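PDB 6BA9: iron aquisition yersiniabactin synthesis enzyme, YbtT from Escherichia coli, which acts as a low-specificity type II thioesterase that maintains production of the metallophore yersiniabactin, probably by hydrolysing thioester-bound intermediates. Local coordinates for residues 19-23 with 89-95; 32-38 with 233-237; 110-116 with 188-193. The protein carries 1 engineered substitution. All coordinates share one frame; numbering follows the deposited sequence.

Interaction 1. Residues 19-23 with 89-95. Engineered in segment 89-95: Ala90 (natural residue Ser).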
loop_
_atom_site.group_PDB
_atom_site.type_symbol
_atom_site.label_atom_id
_atom_site.label_comp_id
_atom_site.label_asym_id
_atom_site.label_seq_id
_atom_site.Cartn_x
_atom_site.Cartn_y
_atom_site.Cartn_z
ATOM N N MET A 19 -7.105 -1.639 -0.788
ATOM C CA MET A 19 -5.991 -0.778 -0.429
ATOM C C MET A 19 -5.060 -1.461 0.557
ATOM O O MET A 19 -5.492 -1.863 1.644
ATOM C CB MET A 19 -6.504 0.517 0.203
ATOM C CG MET A 19 -5.411 1.448 0.684
ATOM S SD MET A 19 -4.514 2.188 -0.678
ATOM C CE MET A 19 -3.345 3.173 0.230
ATOM N N CYS A 20 -3.767 -1.483 0.240
ATOM C CA CYS A 20 -2.707 -1.984 1.108
ATOM C C CYS A 20 -2.058 -0.817 1.850
ATOM O O CYS A 20 -1.621 0.161 1.210
ATOM C CB CYS A 20 -1.655 -2.700 0.263
ATOM S SG CYS A 20 -2.291 -4.200 -0.521
ATOM N N PRO A 21 -1.965 -0.871 3.174
ATOM C CA PRO A 21 -1.476 0.277 3.940
ATOM C C PRO A 21 0.050 0.363 3.982
ATOM O O PRO A 21 0.786 -0.547 3.587
ATOM C CB PRO A 21 -2.055 0.007 5.327
ATOM C CG PRO A 21 -2.046 -1.466 5.436
ATOM C CD PRO A 21 -2.465 -1.937 4.055
ATOM N N PHE A 22 0.524 1.503 4.481
ATOM C CA PHE A 22 1.936 1.740 4.723
ATOM C C PHE A 22 2.411 0.977 5.971
ATOM O O PHE A 22 1.621 0.408 6.740
ATOM C CB PHE A 22 2.188 3.247 4.859
ATOM C CG PHE A 22 1.205 3.946 5.765
ATOM C CD1 PHE A 22 0.121 4.627 5.238
ATOM C CD2 PHE A 22 1.355 3.888 7.145
ATOM C CE1 PHE A 22 -0.802 5.264 6.079
ATOM C CE2 PHE A 22 0.434 4.523 7.984
ATOM C CZ PHE A 22 -0.631 5.201 7.447
ATOM N N ALA A 23 3.726 0.949 6.151
ATOM C CA ALA A 23 4.319 0.283 7.311
ATOM C C ALA A 23 3.847 0.965 8.586
ATOM O O ALA A 23 3.820 2.196 8.680
ATOM C CB ALA A 23 5.842 0.349 7.233
ATOM N N HIS A 89 0.155 2.192 -0.748
ATOM C CA HIS A 89 1.002 3.349 -0.484
ATOM C C HIS A 89 2.227 2.902 0.303
ATOM O O HIS A 89 2.103 2.192 1.311
ATOM C CB HIS A 89 0.235 4.401 0.320
ATOM C CG HIS A 89 0.962 5.700 0.463
ATOM N ND1 HIS A 89 1.198 6.557 -0.599
ATOM C CD2 HIS A 89 1.516 6.288 1.552
ATOM C CE1 HIS A 89 1.832 7.630 -0.155
ATOM N NE2 HIS A 89 2.047 7.486 1.140
ATOM N N ALA A 90 3.400 3.322 -0.151
ATOM C CA ALA A 90 4.678 3.022 0.512
ATOM C C ALA A 90 4.826 1.503 0.597
ATOM O O ALA A 90 4.725 0.840 -0.447
ATOM C CB ALA A 90 4.810 3.821 1.812
ATOM N N MET A 91 5.015 0.912 1.774
ATOM C CA MET A 91 5.110 -0.543 1.865
ATOM C C MET A 91 3.945 -1.212 1.156
ATOM O O MET A 91 4.094 -2.289 0.555
ATOM C CB MET A 91 5.086 -0.969 3.337
ATOM C CG MET A 91 4.851 -2.433 3.592
ATOM S SD MET A 91 4.831 -2.738 5.370
ATOM C CE MET A 91 4.479 -4.482 5.378
ATOM N N GLY A 92 2.747 -0.633 1.283
ATOM C CA GLY A 92 1.577 -1.244 0.682
ATOM C C GLY A 92 1.663 -1.334 -0.824
ATOM O O GLY A 92 1.069 -2.231 -1.418
ATOM N N ALA A 93 2.389 -0.416 -1.466
ATOM C CA ALA A 93 2.561 -0.521 -2.914
ATOM C C ALA A 93 3.343 -1.773 -3.289
ATOM O O ALA A 93 3.071 -2.395 -4.319
ATOM C CB ALA A 93 3.265 0.722 -3.456
ATOM N N GLN A 94 4.321 -2.154 -2.470
ATOM C CA GLN A 94 5.101 -3.353 -2.736
ATOM C C GLN A 94 4.220 -4.584 -2.637
ATOM O O GLN A 94 4.282 -5.477 -3.483
ATOM C CB GLN A 94 6.269 -3.459 -1.760
ATOM C CG GLN A 94 7.230 -2.274 -1.762
ATOM C CD GLN A 94 8.121 -2.240 -0.555
ATOM O OE1 GLN A 94 7.750 -2.719 0.520
ATOM N NE2 GLN A 94 9.295 -1.656 -0.702
ATOM N N VAL A 95 3.380 -4.642 -1.601
ATOM C CA VAL A 95 2.460 -5.763 -1.453
ATOM C C VAL A 95 1.446 -5.789 -2.587
ATOM O O VAL A 95 1.154 -6.854 -3.144
ATOM C CB VAL A 95 1.778 -5.761 -0.074
ATOM C CG1 VAL A 95 0.801 -6.925 0.019
ATOM C CG2 VAL A 95 2.812 -5.866 1.048
HETATM O O HOH W 1 5.669 2.209 4.424
#

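Interaction 2. Residues 32-38 with 233-237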
loop_
_atom_site.group_PDB
_atom_site.type_symbol
_atom_site.label_atom_id
_atom_site.label_comp_id
_atom_site.label_asym_id
_atom_site.label_seq_id
_atom_site.Cartn_x
_atom_site.Cartn_y
_atom_site.Cartn_z
ATOM N N HIS A 32 -10.515 8.543 8.423
ATOM C CA HIS A 32 -11.010 9.664 7.626
ATOM C C HIS A 32 -11.670 9.187 6.336
ATOM O O HIS A 32 -12.645 9.793 5.867
ATOM C CB HIS A 32 -9.877 10.645 7.326
ATOM C CG HIS A 32 -10.283 11.777 6.434
ATOM N ND1 HIS A 32 -11.262 12.682 6.786
ATOM C CD2 HIS A 32 -9.850 12.148 5.205
ATOM C CE1 HIS A 32 -11.417 13.561 5.812
ATOM N NE2 HIS A 32 -10.570 13.262 4.843
ATOM N N TRP A 33 -11.169 8.097 5.754
ATOM C CA TRP A 33 -11.823 7.544 4.571
ATOM C C TRP A 33 -13.229 7.052 4.877
ATOM O O TRP A 33 -14.105 7.091 4.010
ATOM C CB TRP A 33 -10.996 6.392 3.997
ATOM C CG TRP A 33 -9.775 6.791 3.240
ATOM C CD1 TRP A 33 -9.255 8.036 3.087
ATOM C CD2 TRP A 33 -8.919 5.908 2.518
ATOM N NE1 TRP A 33 -8.122 7.992 2.310
ATOM C CE2 TRP A 33 -7.903 6.686 1.940
ATOM C CE3 TRP A 33 -8.923 4.528 2.295
ATOM C CZ2 TRP A 33 -6.895 6.131 1.153
ATOM C CZ3 TRP A 33 -7.932 3.983 1.520
ATOM C CH2 TRP A 33 -6.935 4.779 0.951
ATOM N N GLN A 34 -13.469 6.575 6.094
ATOM C CA GLN A 34 -14.812 6.147 6.467
ATOM C C GLN A 34 -15.752 7.312 6.728
ATOM O O GLN A 34 -16.974 7.118 6.717
ATOM C CB GLN A 34 -14.750 5.261 7.708
ATOM C CG GLN A 34 -14.006 3.980 7.470
ATOM C CD GLN A 34 -13.918 3.124 8.712
ATOM O OE1 GLN A 34 -13.004 3.279 9.526
ATOM N NE2 GLN A 34 -14.876 2.216 8.870
ATOM N N ALA A 35 -15.228 8.513 6.962
ATOM C CA ALA A 35 -16.099 9.654 7.202
ATOM C C ALA A 35 -16.943 9.978 5.982
ATOM O O ALA A 35 -17.992 10.615 6.115
ATOM C CB ALA A 35 -15.274 10.885 7.578
ATOM N N GLU A 36 -16.512 9.560 4.790
ATOM C CA GLU A 36 -17.191 9.992 3.579
ATOM C C GLU A 36 -16.759 9.165 2.374
ATOM O O GLU A 36 -15.566 9.060 2.091
ATOM C CB GLU A 36 -16.870 11.465 3.337
ATOM C CG GLU A 36 -17.528 12.050 2.106
ATOM C CD GLU A 36 -17.193 13.518 1.888
ATOM O OE1 GLU A 36 -17.872 14.156 1.057
ATOM O OE2 GLU A 36 -16.245 14.035 2.533
ATOM N N GLN A 37 -17.721 8.603 1.650
ATOM C CA GLN A 37 -17.432 7.822 0.454
ATOM C C GLN A 37 -17.120 8.754 -0.714
ATOM O O GLN A 37 -17.950 9.591 -1.095
ATOM C CB GLN A 37 -18.608 6.905 0.139
ATOM C CG GLN A 37 -18.412 6.055 -1.089
ATOM C CD GLN A 37 -19.232 4.782 -1.063
ATOM O OE1 GLN A 37 -20.034 4.556 -0.153
ATOM N NE2 GLN A 37 -19.025 3.935 -2.051
ATOM N N LEU A 38 -15.924 8.616 -1.287
ATOM C CA LEU A 38 -15.440 9.539 -2.303
ATOM C C LEU A 38 -15.480 8.980 -3.724
ATOM O O LEU A 38 -15.122 9.694 -4.674
ATOM C CB LEU A 38 -14.023 9.991 -1.962
ATOM C CG LEU A 38 -13.934 10.729 -0.627
ATOM C CD1 LEU A 38 -12.506 11.021 -0.210
ATOM C CD2 LEU A 38 -14.703 12.049 -0.705
ATOM N N ALA A 233 -7.335 12.948 0.535
ATOM C CA ALA A 233 -8.131 11.830 0.032
ATOM C C ALA A 233 -8.899 12.191 -1.236
ATOM O O ALA A 233 -9.023 11.373 -2.148
ATOM C CB ALA A 233 -9.094 11.363 1.113
ATOM N N ARG A 234 -9.460 13.404 -1.299
ATOM C CA ARG A 234 -10.233 13.776 -2.479
ATOM C C ARG A 234 -9.373 13.729 -3.738
ATOM O O ARG A 234 -9.792 13.186 -4.763
ATOM C CB ARG A 234 -10.880 15.150 -2.282
ATOM C CG ARG A 234 -11.961 15.126 -1.216
ATOM C CD ARG A 234 -12.768 16.413 -1.135
ATOM N NE ARG A 234 -13.438 16.504 0.159
ATOM C CZ ARG A 234 -14.667 16.065 0.421
ATOM N NH1 ARG A 234 -15.419 15.507 -0.524
ATOM N NH2 ARG A 234 -15.152 16.196 1.651
ATOM N N SER A 235 -8.148 14.265 -3.671
ATOM C CA SER A 235 -7.242 14.211 -4.814
ATOM C C SER A 235 -6.833 12.772 -5.135
ATOM O O SER A 235 -6.764 12.379 -6.311
ATOM C CB SER A 235 -6.008 15.067 -4.530
ATOM O OG SER A 235 -6.364 16.422 -4.317
ATOM N N PHE A 236 -6.539 11.981 -4.098
ATOM C CA PHE A 236 -6.118 10.591 -4.284
ATOM C C PHE A 236 -7.183 9.793 -5.027
ATOM O O PHE A 236 -6.908 9.165 -6.054
ATOM C CB PHE A 236 -5.826 10.016 -2.890
ATOM C CG PHE A 236 -5.295 8.593 -2.868
ATOM C CD1 PHE A 236 -3.964 8.320 -3.137
ATOM C CD2 PHE A 236 -6.126 7.538 -2.490
ATOM C CE1 PHE A 236 -3.487 7.025 -3.070
ATOM C CE2 PHE A 236 -5.649 6.241 -2.430
ATOM C CZ PHE A 236 -4.333 5.990 -2.723
ATOM N N PHE A 237 -8.420 9.822 -4.538
ATOM C CA PHE A 237 -9.476 9.070 -5.208
ATOM C C PHE A 237 -9.826 9.640 -6.572
ATOM O O PHE A 237 -10.132 8.870 -7.483
ATOM C CB PHE A 237 -10.699 8.894 -4.308
ATOM C CG PHE A 237 -10.437 7.945 -3.168
ATOM C CD1 PHE A 237 -10.346 6.579 -3.402
ATOM C CD2 PHE A 237 -10.235 8.410 -1.890
ATOM C CE1 PHE A 237 -10.082 5.700 -2.367
ATOM C CE2 PHE A 237 -9.975 7.548 -0.861
ATOM C CZ PHE A 237 -9.893 6.183 -1.101
HETATM O O HOH W 2 -8.629 14.223 3.173
#

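Interaction 3. Residues 110-116 with 188-193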
loop_
_atom_site.group_PDB
_atom_site.type_symbol
_atom_site.label_atom_id
_atom_site.label_comp_id
_atom_site.label_asym_id
_atom_site.label_seq_id
_atom_site.Cartn_x
_atom_site.Cartn_y
_atom_site.Cartn_z
ATOM N N PRO A 110 -6.635 -8.700 -12.847
ATOM C CA PRO A 110 -6.992 -7.451 -12.146
ATOM C C PRO A 110 -7.147 -6.321 -13.160
ATOM O O PRO A 110 -6.461 -6.289 -14.178
ATOM C CB PRO A 110 -5.801 -7.199 -11.213
ATOM C CG PRO A 110 -5.002 -8.457 -11.212
ATOM C CD PRO A 110 -5.298 -9.192 -12.488
ATOM N N GLN A 111 -8.064 -5.397 -12.896
ATOM C CA GLN A 111 -8.325 -4.318 -13.842
ATOM C C GLN A 111 -7.406 -3.121 -13.672
ATOM O O GLN A 111 -7.289 -2.303 -14.594
ATOM C CB GLN A 111 -9.788 -3.881 -13.752
ATOM C CG GLN A 111 -10.735 -5.032 -14.069
ATOM C CD GLN A 111 -10.502 -5.607 -15.441
ATOM O OE1 GLN A 111 -10.706 -4.934 -16.448
ATOM N NE2 GLN A 111 -10.050 -6.867 -15.495
ATOM N N GLY A 112 -6.722 -2.996 -12.550
ATOM C CA GLY A 112 -5.859 -1.860 -12.363
ATOM C C GLY A 112 -4.995 -2.038 -11.138
ATOM O O GLY A 112 -5.406 -2.725 -10.189
ATOM N N LEU A 113 -3.818 -1.418 -11.168
ATOM C CA LEU A 113 -2.842 -1.391 -10.083
ATOM C C LEU A 113 -2.439 0.059 -9.846
ATOM O O LEU A 113 -2.034 0.754 -10.791
ATOM C CB LEU A 113 -1.604 -2.203 -10.446
ATOM C CG LEU A 113 -0.459 -2.151 -9.440
ATOM C CD1 LEU A 113 -0.878 -2.707 -8.054
ATOM C CD2 LEU A 113 0.758 -2.869 -10.022
ATOM N N ILE A 114 -2.545 0.514 -8.597
ATOM C CA ILE A 114 -2.187 1.873 -8.198
ATOM C C ILE A 114 -1.011 1.791 -7.221
ATOM O O ILE A 114 -1.155 1.261 -6.099
ATOM C CB ILE A 114 -3.377 2.661 -7.617
ATOM C CG1 ILE A 114 -4.544 2.727 -8.625
ATOM C CG2 ILE A 114 -2.936 4.069 -7.222
ATOM C CD1 ILE A 114 -5.640 1.735 -8.365
ATOM N N ILE A 115 0.150 2.281 -7.657
ATOM C CA ILE A 115 1.385 2.310 -6.886
ATOM C C ILE A 115 1.574 3.752 -6.426
ATOM O O ILE A 115 1.721 4.653 -7.260
ATOM C CB ILE A 115 2.555 1.862 -7.781
ATOM C CG1 ILE A 115 2.379 0.417 -8.210
ATOM C CG2 ILE A 115 3.915 2.119 -7.124
ATOM C CD1 ILE A 115 2.449 -0.566 -7.124
ATOM N N SER A 116 1.550 3.989 -5.122
ATOM C CA SER A 116 1.622 5.331 -4.564
ATOM C C SER A 116 2.798 5.463 -3.599
ATOM O O SER A 116 2.982 4.628 -2.703
ATOM C CB SER A 116 0.299 5.584 -3.858
ATOM O OG SER A 116 0.233 6.842 -3.212
ATOM N N THR A 188 -0.956 -5.641 -16.159
ATOM C CA THR A 188 -2.121 -4.955 -15.621
ATOM C C THR A 188 -1.932 -3.443 -15.766
ATOM O O THR A 188 -0.876 -2.916 -15.391
ATOM C CB THR A 188 -2.269 -5.310 -14.137
ATOM O OG1 THR A 188 -2.580 -6.710 -13.982
ATOM C CG2 THR A 188 -3.376 -4.490 -13.466
ATOM N N PRO A 189 -2.934 -2.707 -16.243
ATOM C CA PRO A 189 -2.785 -1.250 -16.350
ATOM C C PRO A 189 -2.529 -0.636 -14.984
ATOM O O PRO A 189 -3.186 -0.984 -13.995
ATOM C CB PRO A 189 -4.134 -0.802 -16.912
ATOM C CG PRO A 189 -4.613 -1.986 -17.668
ATOM C CD PRO A 189 -4.198 -3.167 -16.834
ATOM N N ALA A 190 -1.573 0.285 -14.946
ATOM C CA ALA A 190 -1.001 0.786 -13.709
ATOM C C ALA A 190 -0.967 2.305 -13.701
ATOM O O ALA A 190 -0.720 2.957 -14.726
ATOM C CB ALA A 190 0.400 0.253 -13.493
ATOM N N LEU A 191 -1.183 2.858 -12.504
ATOM C CA LEU A 191 -1.082 4.279 -12.241
ATOM C C LEU A 191 -0.060 4.494 -11.141
ATOM O O LEU A 191 -0.107 3.814 -10.105
ATOM C CB LEU A 191 -2.428 4.816 -11.777
ATOM C CG LEU A 191 -2.485 6.248 -11.261
ATOM C CD1 LEU A 191 -2.108 7.256 -12.373
ATOM C CD2 LEU A 191 -3.870 6.552 -10.707
ATOM N N LEU A 192 0.859 5.425 -11.359
ATOM C CA LEU A 192 1.868 5.810 -10.391
ATOM C C LEU A 192 1.488 7.159 -9.806
ATOM O O LEU A 192 1.207 8.105 -10.556
ATOM C CB LEU A 192 3.233 5.937 -11.072
ATOM C CG LEU A 192 3.772 4.716 -11.823
ATOM C CD1 LEU A 192 5.136 5.006 -12.434
ATOM C CD2 LEU A 192 3.856 3.502 -10.937
ATOM N N LEU A 193 1.460 7.238 -8.476
ATOM C CA LEU A 193 1.178 8.464 -7.750
ATOM C C LEU A 193 2.367 8.812 -6.871
ATOM O O LEU A 193 3.011 7.929 -6.284
ATOM C CB LEU A 193 -0.072 8.299 -6.877
ATOM C CG LEU A 193 -1.387 8.003 -7.587
ATOM C CD1 LEU A 193 -2.487 7.850 -6.561
ATOM C CD2 LEU A 193 -1.728 9.109 -8.568
HETATM O O HOH W 3 -4.501 -7.712 -15.513
#

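Interaction 1. Residues 19-23 with 89-95
Cys20 and Gly92 meet where the end of strand 16-20 passes the start of helix 91-105. This is the tight part. Cys20 CB lies 3.2 Å from Gly92 O, and Gly92 CA makes a CA-H...O contact with Cys20 O. Gly92 has no side chain, and this lets the two backbones come so close. Cys20 SG sits beside its own backbone N (chi1 -66°) and touches Val95 CG1 at 4.2 Å. The same carbonyl, Cys20 O, takes a weak hydrogen bond from His89 N at 3.3 Å. Met19 CE packs alongside His89 CB at 3.8 Å. The His89 ring is fixed elsewhere, by Ser116 OG and His226 O.

The other end, at Phe22, Ala23 and Ala90, is partly exposed. Ala23 CB rests on SD of Met91, whose side chain is extended, at 3.7 Å. A water bridges the backbones there, accepting from Ala23 N at 2.9 Å and from Met91 N at 3.0 Å.

Ala90 is engineered; the natural residue is Ser. It occupies the N-cap position and has phi 58° and psi -124°, the strained shape of the nucleophile elbow of alpha/beta hydrolases. That places the natural serine as the probable nucleophile. The N-H of Met91 at the helix start and that of Ala23 in the loop after strand 16-20 converge on one water. This is consistent with an oxyanion hole, which would stabilise negative charge on a thioester carbonyl oxygen.

Interaction 2. Residues 32-38 with 233-237
Arg234 NH1 donates to Glu36 OE1 at 3.2 Å, with an N-H...O angle of 153°. OE1 lies in the guanidinium plane, but the nitrogen meets it from above the carboxylate plane. Arg234 NH2 is 2.6 Å from Glu36 OE2, a poorly angled, weak bond that completes the salt bridge. The two flat groups are turned 73° apart, so this is not a flat two-pronged pairing. Glu36 is extended, and Arg234 is extended from CG to NE, so their charged ends meet at the outer side of the contact.

Beneath it the contact is apolar. Leu38 touches three helix residues: CD1 touches Ala233 CB at 3.7 Å and also meets Phe237 CD2, while CD2 lies against the guanidinium end of Arg234. Trp33 carries the aromatic cluster. The edge of Phe237 points at its face in a T-shaped stack, with centroids 4.8 Å apart and planes at 67°. Phe237 CZ sits over the centre of the indole. Phe236 is nearly parallel to Trp33 but slid aside, and touches it through CE2 at Trp33 CZ2, 3.8 Å. At the exposed side a water joins His32 NE2 (2.7 Å) to Ala233 N (3.2 Å).

Trp33 NE1 is hydrogen-bonded to Pro229 O of helix 228-231, just before helix 233-243. The cluster thus lies between helix 31-34 and helix 233-243, over Leu17 and Met19 of strand 16-20 and Leu43 of strand 42-46, with Trp7 of strand 3-7 against Phe237.

Interaction 3. Residues 110-116 with 188-193
Two neighbouring parallel strands of the central sheet, 112-116 and 190-195, form this contact. Their segments run 15° apart. Four backbone hydrogen bonds join them. Leu113 N donates to Pro189 O at 2.9 Å, and Leu191 N donates to Leu113 O at 2.8 Å. Ile115 N then bonds to Leu191 O, and Leu193 N to Ile115 O, each at 2.9 Å. Leu113 and Ile115 therefore use both their N-H and C=O groups on strand 190-195. Ile114 and Ser116 bond through their backbones to strand 84-89 on the other side.

This is the parallel core of the alpha/beta-hydrolase sheet, with helices packed on both faces. Leu113, Ile115, Ala190 and Leu192 point to one face, where Leu113 touches Ala96 of helix 91-105. Ile115 and Leu192 lie side by side there, with Ile115 CB 3.8 Å from Leu192 CD2. Ile114, Ser116, Leu191 and Leu193 point to the other face, under helix 233-243. Ile114 CG2 meets Leu193 CD1 at 3.9 Å, the two side chains pointing the same way.

At the start of the strands the methyl of Thr188 packs against the 110-112 backbone. Thr188 OG1 stands beside its own backbone N (chi1 -66°), which turns CG2 in over Pro110 O and Gly112 C. Thr188 OG1 and Pro110 O both accept from one water, at 2.7 Å and 2.8 Å. Thr188 OG1 is also hydrogen-bonded to Glu104 OE1 of helix 91-105.

Interactions 1 and 3 are joined through the sheet, with centres about 13 Å apart. His89 ND1 and Ser116 OG lie 2.8 Å apart, a probable hydrogen bond, and Ala90 N is 2.9 Å from Ser116 O. The end of strand 112-116 thus contacts the backbone at the engineered Ala90 position, the probable nucleophile site. Interaction 2 is peripheral, about 17 Å from interaction 1 and 18 Å from interaction 3, centre to centre. It still touches both. Met19 CG packs on Trp33 CZ3 at 3.7 Å, and Phe236 CE1 reaches Leu193 CD1 and Ser116 OG, each at 3.7 Å. Phe236 therefore connects the aromatic cluster to the strands beside the probable active site.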